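Local coordinates for protein mandalate racemase/muconate lactonizing enzyme (Unidentified, PDB 4E4U) that is probably an enolase-superfamily enzyme of the mandelate racemase/muconate lactonizing type, likely abstracting a proton next to a substrate carboxylate, its exact reaction being unassigned, at residues M21-V26 and G340-E345; T89-V94 and R260-Y265; R124-T129 and K201-F206; S175-S180 and H393-K398. One frame throughout, in Å; residues are numbered along the deposited sequence.

Contact 1 (M21-V26 and G340-E345); sequences MYWIFV and GGFHAE
Trp-23 has CG anti to its carbonyl carbon (chi1 -60°), a rotation that carries the six-membered ring out from the strand to Phe-342 and His-343. These two are consecutive on the facing helix but leave it differently: Phe-342 CG is anti to the backbone N (chi1 -167°), while His-343 CG lies anti to the carbonyl carbon, and the far end of the indole is met by both rings. CH2 of Trp-23 sits over the centre of the imidazole, 3.4 Å above its plane. The planes are inclined at 45°, and Trp-23 CZ2 comes within 3.3 Å of His-343 NE2. Phe-342 touches the next corner, its CD2 lying 3.4 Å from Trp-23 CZ3, and the two side chains run past each other in opposite directions. The three rings make an aromatic cluster, and two of its nitrogens bond outside it: His-343 NE2 to Asn-312 O and Trp-23 NE1 to Gly-19 O. The cluster is thus the meeting point of strand 22-30, the middle strand of the three-stranded N-terminal sheet, and helix 341-345 of the barrel domain, with Val-11 of strand 3-12 also against Phe-342 and Glu-39 of strand 35-40 against Trp-23.

Contact 2 (T89-V94 and R260-Y265); sequences TMMGVV and RLTTKY
Met-91 meets Thr-262 and Thr-263 one after the other along its length, and each threonine takes it at a different angle. Thr-262 stands at about a right angle to the methionine, with its OG1 against the start of the chain, 3.1 Å from Met-91 CB and 3.4 Å from Met-91 CG. OG1 gets there by lying anti to the Thr-262 backbone N (chi1 -176°). Its polar need is met elsewhere, by a hydrogen bond to Arg-285 O, so toward Met-91 it acts as a close packing surface. Arg-85 of a neighbouring subunit also packs on Thr-262. Thr-263 slants across the outer part, its methyl CG2 set 3.5 Å from Met-91 SD. The methionine bends at both chi2 and chi3, which turns its end away from the threonines. Thr-263 OG1 looks back along its own chain and donates to a lone pair of Thr-262 O in the carbonyl plane, at 2.7 Å, which probably helps hold the rotation that presents the methyl. The contact joins helix 88-109 of the N-terminal domain to the turn leading into helix 263-272 of the barrel domain. Phe-74 of helix 70-79 also packs on Met-91, and Glu-291 of helix 289-301 lies against Thr-263.

Contact 3 (R124-T129 and K201-F206); sequences RLRSYT and KADLLF
Arg-126 NH2 donates to Asp-203 OD2 at 2.9 Å, with an N-H...O angle of 156°, in the salt bridge of this contact. OD2 offers its anti lone pair, and it lies only 2° out of the guanidinium plane, at that group's edge. The carboxylate plane is turned 51° from the guanidinium, and the two share a single N-H...O bond, not a two-pronged pairing. With CG anti to the backbone N and the chain extended on to NE, Arg-126 reaches across to Asp-203. Its NE is held by Thr-161 OG1, while Asp-203 OD1 forms a second salt bridge, with Arg-219 of a neighbouring subunit. Strands 125-130 and 203-206 are next-but-one neighbours in the parallel barrel of the enolase superfamily, with strand 162-165 between them. Ala-162 of that strand touches Arg-126, Tyr-128 and Leu-205, and its small side chain probably leaves room for the two outer strands to meet. Two residues further along each strand the chemistry turns apolar. Leu-205 CD1 lies over a face of the Tyr-128 ring as a CH-pi contact, 3.5 Å from its centroid, and comes nearest at Tyr-128 CG (3.3 Å). Tyr-128 OH is hydrogen-bonded to Lys-164 NZ.

Contact 4 (S175-S180 and H393-K398); sequences SGHQLS and HPVDVK
Val-395, Ser-180 and His-177 bury the most surface here. Val-395 sits over one face of the His-177 imidazole, its CB 4.1 Å from the ring centroid and 11° off the normal, which makes a CH-pi contact. The two side chains cross at about a right angle, and Val-395 CG2 approaches His-177 CE1 to 3.6 Å. Val-395 is modelled in two conformers, so the placing of its methyls is less certain. The imidazole is brought under the valine by a CG lying between the backbone N and the carbonyl carbon (chi1 55°). A water accepts from both residues, from Val-395 N at 3.0 Å and, weakly, from His-177 ND1 at 2.8 Å, bridging the loops beside the apolar touch. At the other end Ser-180 CB packs on Val-397, 3.6 Å from its CG2 and 3.5 Å from its carbonyl O. The chief partner of Ser-180 OG is Val-183 N, from which it accepts a hydrogen bond. A second water lies between Ser-180 OG and Val-397 O, although its link to the carbonyl is too short to be trusted. Within 393-398, Asp-396 OD1 accepts from Lys-398 N at 2.9 Å, and OD2 reaches Arg-124 of a neighbouring subunit in a salt bridge. Two loops are thus joined where each makes a classic local motif: Ser-180 is the N-cap of helix 181-198, and Asp-396 shapes an Asx turn.

In the fold
Contacts 1 and 2 are buried and do the same job at different places, each tying the N-terminal domain to the barrel domain, one from a strand through aromatic rings, the other from a helix through methionine and threonine. Contact 3 is also buried but lies within the barrel, and it alone of the four has a salt bridge between its segments. Contact 4, its centre about 25 Å from the centre of the chain, is a partly buried meeting of two loops, made by side-chain packing with water beside it. Contacts 3 and 4 are related through the assembly: Asp-396 and Val-397 of one subunit meet Arg-124 and Arg-126 of another.

Contact 1 (M21-V26 and G340-E345)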
# COMPACT_ATOMS: atom_id res chain seq x y z
N MET A 21 -1.06 -17.25 -41.58
CA MET A 21 -1.21 -18.43 -42.43
C MET A 21 -2.65 -18.71 -42.88
O MET A 21 -2.87 -19.22 -43.98
CB MET A 21 -0.65 -19.66 -41.71
CG MET A 21 0.82 -19.55 -41.32
SD MET A 21 1.88 -19.13 -42.73
CE MET A 21 1.58 -20.53 -43.81
N TYR A 22 -3.62 -18.42 -42.03
CA TYR A 22 -5.01 -18.71 -42.36
C TYR A 22 -5.92 -17.81 -41.56
O TYR A 22 -5.55 -17.33 -40.48
CB TYR A 22 -5.37 -20.19 -42.10
CG TYR A 22 -4.99 -20.65 -40.71
CD1 TYR A 22 -5.83 -20.40 -39.62
CD2 TYR A 22 -3.79 -21.29 -40.48
CE1 TYR A 22 -5.47 -20.79 -38.34
CE2 TYR A 22 -3.42 -21.70 -39.21
CZ TYR A 22 -4.26 -21.44 -38.14
OH TYR A 22 -3.87 -21.84 -36.89
N TRP A 23 -7.11 -17.57 -42.09
CA TRP A 23 -8.13 -16.79 -41.39
C TRP A 23 -9.35 -17.66 -41.16
O TRP A 23 -9.78 -18.40 -42.04
CB TRP A 23 -8.50 -15.54 -42.20
CG TRP A 23 -7.34 -14.62 -42.43
CD1 TRP A 23 -6.24 -14.46 -41.63
CD2 TRP A 23 -7.14 -13.76 -43.56
NE1 TRP A 23 -5.38 -13.53 -42.18
CE2 TRP A 23 -5.91 -13.09 -43.36
CE3 TRP A 23 -7.88 -13.48 -44.71
CZ2 TRP A 23 -5.40 -12.17 -44.29
CZ3 TRP A 23 -7.38 -12.56 -45.63
CH2 TRP A 23 -6.16 -11.91 -45.41
N ILE A 24 -9.90 -17.57 -39.95
CA ILE A 24 -11.03 -18.40 -39.55
C ILE A 24 -12.31 -17.58 -39.58
O ILE A 24 -12.52 -16.72 -38.72
CB ILE A 24 -10.83 -18.96 -38.13
CG1 ILE A 24 -9.50 -19.71 -38.02
CG2 ILE A 24 -11.99 -19.86 -37.76
CD1 ILE A 24 -9.14 -20.10 -36.59
N PHE A 25 -13.18 -17.86 -40.55
CA PHE A 25 -14.44 -17.13 -40.68
C PHE A 25 -15.62 -18.01 -40.29
O PHE A 25 -15.61 -19.21 -40.52
CB PHE A 25 -14.65 -16.63 -42.11
CG PHE A 25 -13.56 -15.71 -42.60
CD1 PHE A 25 -13.30 -14.51 -41.97
CD2 PHE A 25 -12.81 -16.05 -43.72
CE1 PHE A 25 -12.30 -13.66 -42.43
CE2 PHE A 25 -11.82 -15.21 -44.19
CZ PHE A 25 -11.56 -14.02 -43.54
N VAL A 26 -16.64 -17.39 -39.70
CA VAL A 26 -17.90 -18.07 -39.46
C VAL A 26 -19.04 -17.29 -40.11
O VAL A 26 -19.04 -16.05 -40.10
CB VAL A 26 -18.17 -18.26 -37.95
CG1 VAL A 26 -17.18 -19.27 -37.37
CG2 VAL A 26 -18.09 -16.93 -37.20
N GLY A 340 -5.11 -3.70 -49.22
CA GLY A 340 -5.22 -4.22 -50.58
C GLY A 340 -4.91 -5.71 -50.59
O GLY A 340 -5.10 -6.41 -49.59
N GLY A 341 -4.44 -6.21 -51.73
CA GLY A 341 -4.05 -7.60 -51.84
C GLY A 341 -5.16 -8.56 -51.48
O GLY A 341 -6.32 -8.34 -51.82
N PHE A 342 -4.81 -9.63 -50.78
CA PHE A 342 -5.78 -10.67 -50.46
C PHE A 342 -6.87 -10.17 -49.51
O PHE A 342 -7.99 -10.67 -49.54
CB PHE A 342 -5.07 -11.92 -49.92
CG PHE A 342 -5.95 -13.13 -49.86
CD1 PHE A 342 -6.47 -13.70 -51.02
CD2 PHE A 342 -6.25 -13.73 -48.64
CE1 PHE A 342 -7.28 -14.82 -50.96
CE2 PHE A 342 -7.05 -14.85 -48.58
CZ PHE A 342 -7.57 -15.39 -49.74
N HIS A 343 -6.56 -9.18 -48.67
CA HIS A 343 -7.57 -8.58 -47.80
C HIS A 343 -8.71 -7.95 -48.59
O HIS A 343 -9.85 -7.89 -48.11
CB HIS A 343 -6.96 -7.52 -46.88
CG HIS A 343 -6.27 -8.09 -45.68
ND1 HIS A 343 -4.94 -8.45 -45.70
CD2 HIS A 343 -6.73 -8.38 -44.45
CE1 HIS A 343 -4.61 -8.94 -44.52
NE2 HIS A 343 -5.67 -8.91 -43.74
N ALA A 344 -8.41 -7.45 -49.78
CA ALA A 344 -9.44 -6.88 -50.63
C ALA A 344 -10.11 -7.97 -51.46
O ALA A 344 -11.31 -7.95 -51.69
CB ALA A 344 -8.85 -5.81 -51.54
N GLU A 345 -9.32 -8.94 -51.91
CA GLU A 345 -9.82 -9.97 -52.81
C GLU A 345 -10.89 -10.85 -52.16
O GLU A 345 -11.84 -11.29 -52.82
CB GLU A 345 -8.68 -10.84 -53.32
CG GLU A 345 -9.07 -11.71 -54.50
CD GLU A 345 -7.96 -12.63 -54.95
OE1 GLU A 345 -6.87 -12.61 -54.33
OE2 GLU A 345 -8.18 -13.39 -55.93

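Contact 2 (T89-V94 and R260-Y265)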
# COMPACT_ATOMS: atom_id res chain seq x y z
N THR A 89 -9.08 -20.08 -26.18
CA THR A 89 -9.65 -20.53 -27.45
C THR A 89 -11.15 -20.29 -27.49
O THR A 89 -11.68 -19.83 -28.50
CB THR A 89 -9.30 -22.00 -27.75
OG1 THR A 89 -7.88 -22.14 -27.89
CG2 THR A 89 -9.97 -22.47 -29.02
N MET A 90 -11.83 -20.57 -26.38
CA MET A 90 -13.28 -20.35 -26.32
C MET A 90 -13.60 -18.88 -26.55
O MET A 90 -14.55 -18.55 -27.24
CB MET A 90 -13.85 -20.80 -24.98
CG MET A 90 -15.32 -20.42 -24.77
SD MET A 90 -16.44 -21.12 -26.01
CE MET A 90 -17.05 -22.55 -25.10
N MET A 91 -12.80 -18.00 -25.96
CA MET A 91 -13.04 -16.58 -26.14
C MET A 91 -12.86 -16.15 -27.59
O MET A 91 -13.62 -15.33 -28.10
CB MET A 91 -12.20 -15.76 -25.18
CG MET A 91 -12.63 -15.90 -23.72
SD MET A 91 -14.30 -15.30 -23.37
CE MET A 91 -15.29 -16.78 -23.49
N GLY A 92 -11.85 -16.69 -28.28
CA GLY A 92 -11.71 -16.44 -29.70
C GLY A 92 -12.93 -16.90 -30.48
O GLY A 92 -13.46 -16.17 -31.33
N VAL A 93 -13.39 -18.11 -30.20
CA VAL A 93 -14.55 -18.65 -30.89
C VAL A 93 -15.80 -17.81 -30.66
O VAL A 93 -16.50 -17.44 -31.61
CB VAL A 93 -14.83 -20.11 -30.50
CG1 VAL A 93 -16.12 -20.61 -31.15
CG2 VAL A 93 -13.65 -20.99 -30.90
N VAL A 94 -16.08 -17.49 -29.40
CA VAL A 94 -17.28 -16.69 -29.13
C VAL A 94 -17.17 -15.29 -29.72
O VAL A 94 -18.18 -14.70 -30.08
CB VAL A 94 -17.68 -16.67 -27.64
CG1 VAL A 94 -16.85 -15.66 -26.85
CG2 VAL A 94 -19.17 -16.38 -27.51
N ARG A 260 -2.75 -10.51 -26.69
CA ARG A 260 -2.81 -11.87 -26.17
C ARG A 260 -3.64 -11.98 -24.90
O ARG A 260 -3.62 -13.02 -24.23
CB ARG A 260 -1.41 -12.43 -25.95
CG ARG A 260 -0.69 -12.69 -27.26
CD ARG A 260 0.65 -13.32 -27.03
NE ARG A 260 1.69 -12.34 -26.74
CZ ARG A 260 2.93 -12.66 -26.40
NH1 ARG A 260 3.26 -13.93 -26.18
NH2 ARG A 260 3.83 -11.70 -26.24
N LEU A 261 -4.39 -10.93 -24.57
CA LEU A 261 -5.29 -10.93 -23.42
C LEU A 261 -6.73 -11.10 -23.89
O LEU A 261 -7.05 -10.84 -25.05
CB LEU A 261 -5.14 -9.65 -22.61
CG LEU A 261 -3.71 -9.33 -22.16
CD1 LEU A 261 -3.72 -8.12 -21.23
CD2 LEU A 261 -3.03 -10.51 -21.49
N THR A 262 -7.60 -11.52 -22.99
CA THR A 262 -8.99 -11.74 -23.35
C THR A 262 -9.90 -11.46 -22.17
O THR A 262 -9.55 -11.73 -21.02
CB THR A 262 -9.21 -13.17 -23.88
OG1 THR A 262 -10.57 -13.30 -24.31
CG2 THR A 262 -8.87 -14.23 -22.82
N THR A 263 -11.09 -10.93 -22.47
CA THR A 263 -12.13 -10.51 -21.52
C THR A 263 -11.79 -9.27 -20.71
O THR A 263 -10.63 -8.94 -20.46
CB THR A 263 -12.58 -11.62 -20.53
OG1 THR A 263 -11.69 -11.69 -19.40
CG2 THR A 263 -12.73 -12.98 -21.20
N LYS A 264 -12.85 -8.61 -20.25
CA LYS A 264 -12.72 -7.45 -19.38
C LYS A 264 -12.01 -7.79 -18.07
O LYS A 264 -11.39 -6.92 -17.48
CB LYS A 264 -14.10 -6.87 -19.10
CG LYS A 264 -15.06 -7.84 -18.42
CD LYS A 264 -16.50 -7.34 -18.54
CE LYS A 264 -17.52 -8.38 -18.09
NZ LYS A 264 -17.53 -9.57 -19.00
N TYR A 265 -12.10 -9.03 -17.62
CA TYR A 265 -11.47 -9.41 -16.36
C TYR A 265 -9.95 -9.33 -16.42
O TYR A 265 -9.30 -8.90 -15.47
CB TYR A 265 -11.93 -10.81 -15.94
CG TYR A 265 -13.43 -10.91 -15.82
CD1 TYR A 265 -14.11 -10.28 -14.78
CD2 TYR A 265 -14.18 -11.62 -16.75
CE1 TYR A 265 -15.49 -10.37 -14.67
CE2 TYR A 265 -15.56 -11.71 -16.65
CZ TYR A 265 -16.20 -11.08 -15.60
OH TYR A 265 -17.57 -11.18 -15.51

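Contact 3 (R124-T129 and K201-F206)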
# COMPACT_ATOMS: atom_id res chain seq x y z
N ARG A 124 -13.13 9.52 -39.68
CA ARG A 124 -12.11 8.61 -40.20
C ARG A 124 -11.19 8.19 -39.06
O ARG A 124 -11.12 8.86 -38.03
CB ARG A 124 -11.31 9.26 -41.31
CG ARG A 124 -10.53 10.46 -40.86
CD ARG A 124 -9.99 11.25 -42.04
NE ARG A 124 -9.45 12.53 -41.59
CZ ARG A 124 -8.61 13.27 -42.30
NH1 ARG A 124 -8.20 12.86 -43.50
NH2 ARG A 124 -8.18 14.43 -41.81
N LEU A 125 -10.46 7.10 -39.27
CA LEU A 125 -9.69 6.48 -38.20
C LEU A 125 -8.20 6.50 -38.50
O LEU A 125 -7.76 5.91 -39.49
CB LEU A 125 -10.14 5.03 -38.00
CG LEU A 125 -11.61 4.82 -37.68
CD1 LEU A 125 -11.93 3.33 -37.69
CD2 LEU A 125 -11.94 5.43 -36.32
N ARG A 126 -7.44 7.16 -37.65
CA ARG A 126 -5.99 7.14 -37.78
C ARG A 126 -5.51 5.69 -37.80
O ARG A 126 -5.97 4.86 -37.00
CB ARG A 126 -5.35 7.90 -36.61
CG ARG A 126 -3.84 8.06 -36.74
CD ARG A 126 -3.24 8.62 -35.46
NE ARG A 126 -1.79 8.76 -35.58
CZ ARG A 126 -0.98 9.02 -34.56
NH1 ARG A 126 -1.47 9.18 -33.33
NH2 ARG A 126 0.33 9.12 -34.77
N SER A 127 -4.59 5.38 -38.70
CA SER A 127 -4.10 4.01 -38.81
C SER A 127 -2.58 3.93 -38.85
O SER A 127 -1.90 4.94 -39.05
CB SER A 127 -4.70 3.31 -40.02
OG SER A 127 -4.12 3.79 -41.21
N TYR A 128 -2.05 2.73 -38.66
CA TYR A 128 -0.63 2.50 -38.82
C TYR A 128 -0.43 1.17 -39.50
O TYR A 128 -1.36 0.36 -39.57
CB TYR A 128 0.09 2.50 -37.48
CG TYR A 128 -0.12 1.29 -36.60
CD1 TYR A 128 0.72 0.18 -36.70
CD2 TYR A 128 -1.09 1.29 -35.61
CE1 TYR A 128 0.57 -0.92 -35.85
CE2 TYR A 128 -1.25 0.19 -34.76
CZ TYR A 128 -0.42 -0.90 -34.88
OH TYR A 128 -0.56 -1.98 -34.04
N THR A 129 0.78 0.93 -39.98
CA THR A 129 1.13 -0.40 -40.46
C THR A 129 2.51 -0.82 -39.97
O THR A 129 3.37 0.02 -39.69
CB THR A 129 1.07 -0.49 -42.01
OG1 THR A 129 1.34 -1.84 -42.43
CG2 THR A 129 2.08 0.46 -42.65
N LYS A 201 6.87 13.44 -38.87
CA LYS A 201 5.68 13.13 -39.66
C LYS A 201 5.01 11.83 -39.25
O LYS A 201 3.84 11.62 -39.55
CB LYS A 201 6.02 13.10 -41.15
CG LYS A 201 6.47 14.45 -41.68
CD LYS A 201 5.43 15.53 -41.37
CE LYS A 201 5.76 16.84 -42.10
NZ LYS A 201 4.70 17.86 -41.89
N ALA A 202 5.73 10.96 -38.54
CA ALA A 202 5.16 9.69 -38.11
C ALA A 202 5.73 9.27 -36.77
O ALA A 202 6.93 9.40 -36.52
CB ALA A 202 5.41 8.61 -39.15
N ASP A 203 4.85 8.79 -35.91
CA ASP A 203 5.29 8.17 -34.68
C ASP A 203 5.95 6.82 -34.92
O ASP A 203 5.62 6.11 -35.88
CB ASP A 203 4.10 7.97 -33.73
CG ASP A 203 3.76 9.23 -32.95
OD1 ASP A 203 4.60 9.69 -32.15
OD2 ASP A 203 2.64 9.76 -33.14
N LEU A 204 6.90 6.49 -34.05
CA LEU A 204 7.50 5.16 -34.02
C LEU A 204 6.73 4.29 -33.05
O LEU A 204 6.50 4.68 -31.90
CB LEU A 204 8.95 5.24 -33.53
CG LEU A 204 9.91 6.21 -34.21
CD1 LEU A 204 11.30 6.10 -33.60
CD2 LEU A 204 9.96 5.93 -35.68
N LEU A 205 6.34 3.11 -33.51
CA LEU A 205 5.70 2.11 -32.66
C LEU A 205 6.68 0.97 -32.51
O LEU A 205 6.99 0.28 -33.49
CB LEU A 205 4.39 1.63 -33.30
CG LEU A 205 3.45 2.75 -33.73
CD1 LEU A 205 2.25 2.18 -34.46
CD2 LEU A 205 3.01 3.56 -32.55
N PHE A 206 7.20 0.77 -31.31
CA PHE A 206 8.20 -0.26 -31.12
C PHE A 206 7.48 -1.57 -30.84
O PHE A 206 7.00 -1.79 -29.73
CB PHE A 206 9.20 0.12 -30.02
CG PHE A 206 10.47 -0.66 -30.09
CD1 PHE A 206 11.50 -0.25 -30.93
CD2 PHE A 206 10.62 -1.82 -29.36
CE1 PHE A 206 12.67 -0.98 -31.00
CE2 PHE A 206 11.78 -2.55 -29.44
CZ PHE A 206 12.81 -2.14 -30.26

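Contact 4 (S175-S180 and H393-K398)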
# COMPACT_ATOMS: atom_id res chain seq x y z
N SER A 175 10.92 -17.43 -23.67
CA SER A 175 10.84 -16.02 -23.31
C SER A 175 10.03 -15.88 -22.01
O SER A 175 9.16 -16.71 -21.73
CB SER A 175 10.20 -15.22 -24.45
OG SER A 175 11.06 -15.21 -25.58
N GLY A 176 10.32 -14.87 -21.19
CA GLY A 176 11.26 -13.81 -21.49
C GLY A 176 12.72 -14.15 -21.31
O GLY A 176 13.08 -15.04 -20.53
N HIS A 177 13.57 -13.44 -22.04
CA HIS A 177 15.01 -13.59 -21.93
C HIS A 177 15.67 -12.21 -21.87
O HIS A 177 14.99 -11.18 -21.87
CB HIS A 177 15.57 -14.46 -23.06
CG HIS A 177 15.22 -13.96 -24.43
ND1 HIS A 177 14.26 -14.56 -25.21
CD2 HIS A 177 15.69 -12.91 -25.14
CE1 HIS A 177 14.17 -13.90 -26.36
NE2 HIS A 177 15.02 -12.90 -26.34
N GLN A 178 17.00 -12.19 -21.79
CA GLN A 178 17.74 -10.94 -21.63
C GLN A 178 18.46 -10.62 -22.94
O GLN A 178 19.41 -11.32 -23.31
CB GLN A 178 18.73 -11.09 -20.46
CG GLN A 178 19.55 -9.84 -20.14
CD GLN A 178 18.83 -8.82 -19.24
OE1 GLN A 178 18.97 -7.61 -19.44
NE2 GLN A 178 18.12 -9.30 -18.22
N LEU A 179 18.01 -9.58 -23.64
CA LEU A 179 18.59 -9.24 -24.94
C LEU A 179 20.08 -8.94 -24.84
O LEU A 179 20.53 -8.28 -23.92
CB LEU A 179 17.90 -8.02 -25.55
CG LEU A 179 16.40 -8.11 -25.77
CD1 LEU A 179 15.89 -6.82 -26.40
CD2 LEU A 179 16.04 -9.31 -26.63
N SER A 180 20.83 -9.42 -25.83
CA SER A 180 22.26 -9.14 -25.90
C SER A 180 22.52 -7.68 -26.23
O SER A 180 21.65 -6.98 -26.74
CB SER A 180 22.90 -9.99 -26.99
OG SER A 180 22.53 -9.49 -28.27
N HIS A 393 13.48 -23.01 -29.70
CA HIS A 393 14.65 -23.09 -28.83
C HIS A 393 14.95 -21.76 -28.15
O HIS A 393 14.60 -20.70 -28.68
CB HIS A 393 15.88 -23.53 -29.63
CG HIS A 393 15.66 -24.79 -30.42
ND1 HIS A 393 15.62 -26.03 -29.83
CD2 HIS A 393 15.46 -24.98 -31.74
CE1 HIS A 393 15.41 -26.95 -30.76
NE2 HIS A 393 15.31 -26.33 -31.93
N PRO A 394 15.61 -21.79 -26.98
CA PRO A 394 15.97 -20.53 -26.33
C PRO A 394 16.92 -19.75 -27.23
O PRO A 394 17.72 -20.34 -27.96
CB PRO A 394 16.72 -20.98 -25.07
CG PRO A 394 16.27 -22.37 -24.83
CD PRO A 394 16.04 -22.96 -26.19
N VAL A 395 16.84 -18.42 -27.16
CA VAL A 395 17.76 -17.55 -27.89
C VAL A 395 19.19 -17.72 -27.37
O VAL A 395 19.41 -17.79 -26.16
CB VAL A 395 17.32 -16.07 -27.78
CG1 VAL A 395 18.46 -15.12 -28.13
CG2 VAL A 395 16.11 -15.80 -28.66
N ASP A 396 20.15 -17.80 -28.28
CA ASP A 396 21.56 -17.84 -27.88
C ASP A 396 22.05 -16.40 -27.94
O ASP A 396 21.69 -15.66 -28.86
CB ASP A 396 22.35 -18.72 -28.85
CG ASP A 396 23.79 -18.95 -28.39
OD1 ASP A 396 24.54 -17.97 -28.21
OD2 ASP A 396 24.16 -20.13 -28.23
N VAL A 397 22.86 -15.99 -26.97
CA VAL A 397 23.31 -14.61 -26.87
C VAL A 397 24.10 -14.15 -28.10
O VAL A 397 24.13 -12.96 -28.43
CB VAL A 397 24.11 -14.36 -25.55
CG1 VAL A 397 25.43 -15.12 -25.56
CG2 VAL A 397 24.35 -12.87 -25.33
N LYS A 398 24.72 -15.10 -28.80
CA LYS A 398 25.50 -14.78 -29.98
C LYS A 398 24.66 -14.71 -31.26
O LYS A 398 25.16 -14.31 -32.31
CB LYS A 398 26.67 -15.77 -30.14
CG LYS A 398 27.66 -15.72 -28.99
CD LYS A 398 28.92 -16.55 -29.23
CE LYS A 398 29.85 -16.47 -28.03
NZ LYS A 398 31.20 -17.05 -28.21
O HOH W 1 14.52 -17.38 -25.49
O HOH W 2 23.55 -11.31 -30.10